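Local atomic coordinates of putative mandelate racemase (Bordetella bronchiseptica, PDB entry 3OZY), a protein that is of unproven function but, as a magnesium-binding member of the enolase superfamily, probably acts on acid sugars or related carboxylates. Residues S14-P18 and H334-M338; Y142-I146 and E158-W162. One frame throughout, in Å; residues are numbered along the deposited sequence.

Contact 1. Residues S14-P18 and H334-M338; sequences STPIP and HNDLM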
loop_
_atom_site.group_PDB
_atom_site.type_symbol
_atom_site.label_atom_id
_atom_site.label_comp_id
_atom_site.label_asym_id
_atom_site.label_seq_id
_atom_site.Cartn_x
_atom_site.Cartn_y
_atom_site.Cartn_z
ATOM N N SER A 14 7.090 21.509 8.495
ATOM C CA SER A 14 5.982 22.136 7.796
ATOM C C SER A 14 6.340 23.566 7.416
ATOM O O SER A 14 6.971 24.288 8.195
ATOM C CB SER A 14 4.711 22.107 8.646
ATOM O OG SER A 14 3.583 22.501 7.876
ATOM N N THR A 15 5.958 23.961 6.204
ATOM C CA THR A 15 6.162 25.334 5.740
ATOM C C THR A 15 4.849 25.872 5.184
ATOM O O THR A 15 4.091 25.142 4.545
ATOM C CB THR A 15 7.274 25.432 4.669
ATOM O OG1 THR A 15 6.888 24.706 3.490
ATOM C CG2 THR A 15 8.584 24.872 5.194
ATOM N N PRO A 16 4.565 27.160 5.420
ATOM C CA PRO A 16 3.254 27.696 5.046
ATOM C C PRO A 16 3.157 28.076 3.570
ATOM O O PRO A 16 4.168 28.179 2.875
ATOM C CB PRO A 16 3.124 28.938 5.934
ATOM C CG PRO A 16 4.530 29.374 6.178
ATOM C CD PRO A 16 5.363 28.112 6.215
ATOM N N ILE A 17 1.931 28.269 3.109
ATOM C CA ILE A 17 1.661 28.726 1.752
ATOM C C ILE A 17 0.702 29.908 1.859
ATOM O O ILE A 17 -0.351 29.776 2.465
ATOM C CB ILE A 17 0.975 27.632 0.887
ATOM C CG1 ILE A 17 1.784 26.324 0.866
ATOM C CG2 ILE A 17 0.769 28.153 -0.538
ATOM C CD1 ILE A 17 1.034 25.153 0.180
ATOM N N PRO A 18 1.062 31.069 1.283
ATOM C CA PRO A 18 0.094 32.173 1.297
ATOM C C PRO A 18 -1.221 31.717 0.679
ATOM O O PRO A 18 -1.199 30.989 -0.315
ATOM C CB PRO A 18 0.772 33.238 0.428
ATOM C CG PRO A 18 2.235 32.971 0.599
ATOM C CD PRO A 18 2.337 31.460 0.655
ATOM N N HIS A 334 4.704 27.667 -4.911
ATOM C CA HIS A 334 5.266 28.212 -3.682
ATOM C C HIS A 334 5.663 27.099 -2.716
ATOM O O HIS A 334 4.809 26.370 -2.227
ATOM C CB HIS A 334 4.267 29.139 -2.996
ATOM C CG HIS A 334 4.830 29.789 -1.779
ATOM N ND1 HIS A 334 5.266 31.098 -1.771
ATOM C CD2 HIS A 334 5.088 29.296 -0.547
ATOM C CE1 HIS A 334 5.744 31.388 -0.574
ATOM N NE2 HIS A 334 5.644 30.313 0.188
ATOM N N ASN A 335 6.951 26.995 -2.419
ATOM C CA ASN A 335 7.436 25.878 -1.617
ATOM C C ASN A 335 8.786 26.185 -0.990
ATOM O O ASN A 335 9.820 26.093 -1.646
ATOM C CB ASN A 335 7.532 24.624 -2.499
ATOM C CG ASN A 335 7.856 23.382 -1.713
ATOM O OD1 ASN A 335 8.152 23.441 -0.519
ATOM N ND2 ASN A 335 7.805 22.231 -2.383
ATOM N N ASP A 336 8.770 26.549 0.291
ATOM C CA ASP A 336 10.012 26.850 0.994
ATOM C C ASP A 336 10.966 25.659 1.035
ATOM O O ASP A 336 12.175 25.833 1.178
ATOM C CB ASP A 336 9.742 27.321 2.424
ATOM C CG ASP A 336 9.055 28.668 2.484
ATOM O OD1 ASP A 336 9.133 29.441 1.498
ATOM O OD2 ASP A 336 8.445 28.938 3.543
ATOM N N LEU A 337 10.432 24.445 0.912
ATOM C CA LEU A 337 11.286 23.262 0.900
ATOM C C LEU A 337 12.089 23.129 -0.396
ATOM O O LEU A 337 13.025 22.323 -0.471
ATOM C CB LEU A 337 10.471 22.000 1.175
ATOM C CG LEU A 337 9.677 22.024 2.480
ATOM C CD1 LEU A 337 8.777 20.799 2.541
ATOM C CD2 LEU A 337 10.584 22.117 3.711
ATOM N N MET A 338 11.734 23.931 -1.402
ATOM C CA MET A 338 12.478 23.984 -2.661
ATOM C C MET A 338 13.527 25.092 -2.684
ATOM O O MET A 338 14.379 25.127 -3.574
ATOM C CB MET A 338 11.531 24.203 -3.841
ATOM C CG MET A 338 10.737 22.969 -4.233
ATOM S SD MET A 338 11.760 21.637 -4.893
ATOM C CE MET A 338 12.290 22.380 -6.439
HETATM O O HOH W 1 6.197 26.552 1.593
HETATM O O HOH W 2 6.185 30.048 2.934
#

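Contact 2. Residues Y142-I146 and E158-W162; sequences YASSI and ELAGW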
loop_
_atom_site.group_PDB
_atom_site.type_symbol
_atom_site.label_atom_id
_atom_site.label_comp_id
_atom_site.label_asym_id
_atom_site.label_seq_id
_atom_site.Cartn_x
_atom_site.Cartn_y
_atom_site.Cartn_z
ATOM N N TYR A 142 11.094 20.524 -16.845
ATOM C CA TYR A 142 9.804 21.115 -17.133
ATOM C C TYR A 142 9.236 21.762 -15.888
ATOM O O TYR A 142 9.481 21.304 -14.771
ATOM C CB TYR A 142 8.826 20.099 -17.725
ATOM C CG TYR A 142 8.224 19.051 -16.795
ATOM C CD1 TYR A 142 7.084 19.330 -16.040
ATOM C CD2 TYR A 142 8.738 17.753 -16.746
ATOM C CE1 TYR A 142 6.492 18.356 -15.241
ATOM C CE2 TYR A 142 8.162 16.778 -15.940
ATOM C CZ TYR A 142 7.039 17.082 -15.192
ATOM O OH TYR A 142 6.429 16.122 -14.394
ATOM N N ALA A 143 8.457 22.819 -16.094
ATOM C CA ALA A 143 7.855 23.565 -14.999
ATOM C C ALA A 143 6.602 22.840 -14.530
ATOM O O ALA A 143 5.656 22.659 -15.301
ATOM C CB ALA A 143 7.513 24.989 -15.456
ATOM N N SER A 144 6.599 22.448 -13.260
ATOM C CA SER A 144 5.510 21.676 -12.691
ATOM C C SER A 144 4.827 22.492 -11.587
ATOM O O SER A 144 5.462 22.752 -10.568
ATOM C CB SER A 144 6.097 20.387 -12.103
ATOM O OG SER A 144 5.083 19.550 -11.584
ATOM N N SER A 145 3.572 22.929 -11.750
ATOM C CA SER A 145 2.731 22.830 -12.943
ATOM C C SER A 145 1.835 24.065 -12.948
ATOM O O SER A 145 1.817 24.830 -11.985
ATOM C CB SER A 145 1.803 21.614 -12.862
ATOM O OG SER A 145 2.513 20.392 -12.965
ATOM N N ILE A 146 1.090 24.232 -14.033
ATOM C CA ILE A 146 -0.006 25.193 -14.139
ATOM C C ILE A 146 -1.240 24.456 -13.624
ATOM O O ILE A 146 -1.586 23.384 -14.140
ATOM C CB ILE A 146 -0.190 25.622 -15.602
ATOM C CG1 ILE A 146 1.088 26.309 -16.093
ATOM C CG2 ILE A 146 -1.410 26.530 -15.752
ATOM C CD1 ILE A 146 1.165 26.509 -17.594
ATOM N N GLU A 158 0.542 32.073 -17.948
ATOM C CA GLU A 158 1.436 31.402 -17.018
ATOM C C GLU A 158 2.473 30.559 -17.767
ATOM O O GLU A 158 3.655 30.568 -17.415
ATOM C CB GLU A 158 0.688 30.566 -15.977
ATOM C CG GLU A 158 1.671 30.016 -14.966
ATOM C CD GLU A 158 1.055 29.341 -13.763
ATOM O OE1 GLU A 158 -0.183 29.396 -13.577
ATOM O OE2 GLU A 158 1.860 28.756 -12.994
ATOM N N LEU A 159 2.042 29.852 -18.811
ATOM C CA LEU A 159 2.986 29.077 -19.613
ATOM C C LEU A 159 4.059 29.970 -20.213
ATOM O O LEU A 159 5.255 29.672 -20.125
ATOM C CB LEU A 159 2.267 28.312 -20.723
ATOM C CG LEU A 159 3.183 27.506 -21.645
ATOM C CD1 LEU A 159 3.979 26.473 -20.846
ATOM C CD2 LEU A 159 2.369 26.834 -22.747
ATOM N N ALA A 160 3.635 31.069 -20.830
ATOM C CA ALA A 160 4.583 32.006 -21.423
ATOM C C ALA A 160 5.575 32.528 -20.384
ATOM O O ALA A 160 6.753 32.691 -20.682
ATOM C CB ALA A 160 3.849 33.163 -22.098
ATOM N N GLY A 161 5.097 32.766 -19.165
ATOM C CA GLY A 161 5.961 33.181 -18.071
ATOM C C GLY A 161 7.050 32.164 -17.740
ATOM O O GLY A 161 8.215 32.524 -17.567
ATOM N N TRP A 162 6.686 30.883 -17.647
ATOM C CA TRP A 162 7.691 29.854 -17.347
ATOM C C TRP A 162 8.684 29.681 -18.498
ATOM O O TRP A 162 9.878 29.460 -18.276
ATOM C CB TRP A 162 7.035 28.515 -16.941
ATOM C CG TRP A 162 6.294 28.641 -15.656
ATOM C CD1 TRP A 162 4.963 28.425 -15.450
ATOM C CD2 TRP A 162 6.829 29.083 -14.404
ATOM N NE1 TRP A 162 4.639 28.686 -14.137
ATOM C CE2 TRP A 162 5.766 29.102 -13.480
ATOM C CE3 TRP A 162 8.106 29.466 -13.974
ATOM C CZ2 TRP A 162 5.940 29.482 -12.148
ATOM C CZ3 TRP A 162 8.275 29.845 -12.649
ATOM C CH2 TRP A 162 7.199 29.850 -11.756
HETATM O O HOH W 3 1.333 27.292 -10.764
#

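Contact 1. Residues S14-P18 and H334-M338
Pro18 lays its ring carbon CD over the face of the His334 imidazole where two domains of the enolase fold meet: the end of strand 5-16 in the N-terminal domain and a loop that follows strand 328-331 of the barrel. This is a CH-pi contact almost along the ring normal, CD lying 3.5 Å from the ring centroid of His334. Proline suits the place because its CD, next to the ring nitrogen, carries slightly polarised C-H groups. With CG of His334 anti to the backbone N (chi1 -176°), the imidazole reaches across to the other segment, which runs in nearly the opposite direction.

Farther along, Thr15 meets two residues at once. Its CB packs on CB of Asp336 at 3.8 Å, while its methyl CG2 touches CD2 of Leu337 at 3.7 Å. A chi1 of 64° sets OG1 between the backbone N and the carbonyl carbon; there it hydrogen-bonds with the backbone O of Arg33 on the adjacent strand. Threonine thus offers a methyl to the leucine and a hydroxyl to the strand. Asn335 turns back on its own chain, OD1 accepting from Leu337 N in an Asx turn, and its ND2 is held by Asp331 and Asn307.

No direct hydrogen bond crosses the contact; two waters do the joining, both donating to Pro16 O. One also donates to Thr15 OG1 and accepts from Asp336 N. The other lies in the plane of the imidazole, 2.8 Å from NE2 of His334, and donates to OD2 of Asp336 at 2.6 Å.

Contact 2. Residues Y142-I146 and E158-W162
Ile146 and Glu158 lie alongside each other, pointing opposite ways, the isoleucine reaching from a barrel strand and the glutamate from the helix packed outside it. In this beta/alpha pair the segments run nearly antiparallel, at 165°, with axes 9.6 Å apart. CG1 of Ile146 lies 3.8 Å from CD of Glu158, against the aliphatic stem and carboxylate carbon. The methyl CD1 of Ile146 goes on to the helix backbone, 3.7 Å from Leu159 N, and also meets CB of Leu159. A branched, wholly apolar side chain suits this place: one arm (CG1 and CD1) runs along Glu158 to Leu159 and the other, CG2, lies by Glu158 OE1.

Glu158 leaves the helix with CG anti to the backbone N (chi1 -174°) and stays extended, which brings OE2 level with the indole one turn on. Trp162 NE1 donates to OE2 of Glu158 at 3.0 Å, nearly straight at 169° and close to the ring plane; OE2 accepts with its anti lone pair, the one away from OE1. This bond should hold the indole against rotation. A water then donates to both Glu158 OE2 and Ser145 O, so one carboxylate oxygen ties tryptophan and strand together.

Ala143 brings its methyl obliquely to the pyrrole part of the indole, CB being 3.9 Å from Trp162 CG, an off-centre CH-pi contact. Its small side chain lets the helix lie near the strand here. CG1 of Ile146 approaches the indole at its edge.

Strand 139-146 is flanked by the parallel strands 169-173 and 328-331, while Met188 of helix 178-192 packs against both Ile146 and Leu159.

Overall arrangement
Contact 2 is local, lying within the beta-alpha-beta unit of strand 139-146, helix 152-164 and strand 169-173, whereas contact 1 brings together segments 316 residues apart and joins the N-terminal domain to the barrel. Contact 2 is nested inside the chain loop that contact 1 closes. Their centres are 18 Å apart and their nearest atoms about 8 Å, without touching. Strand 328-331, beside 139-146, leads into the loop of contact 1. Of the two, contact 2 comes closer to a bound magnesium: the side chain of Ser145 is about 7 Å from one, that of Asn335 in contact 1 about 14 Å from one. Asp201, Glu227 and Glu254 form one magnesium site of the barrel.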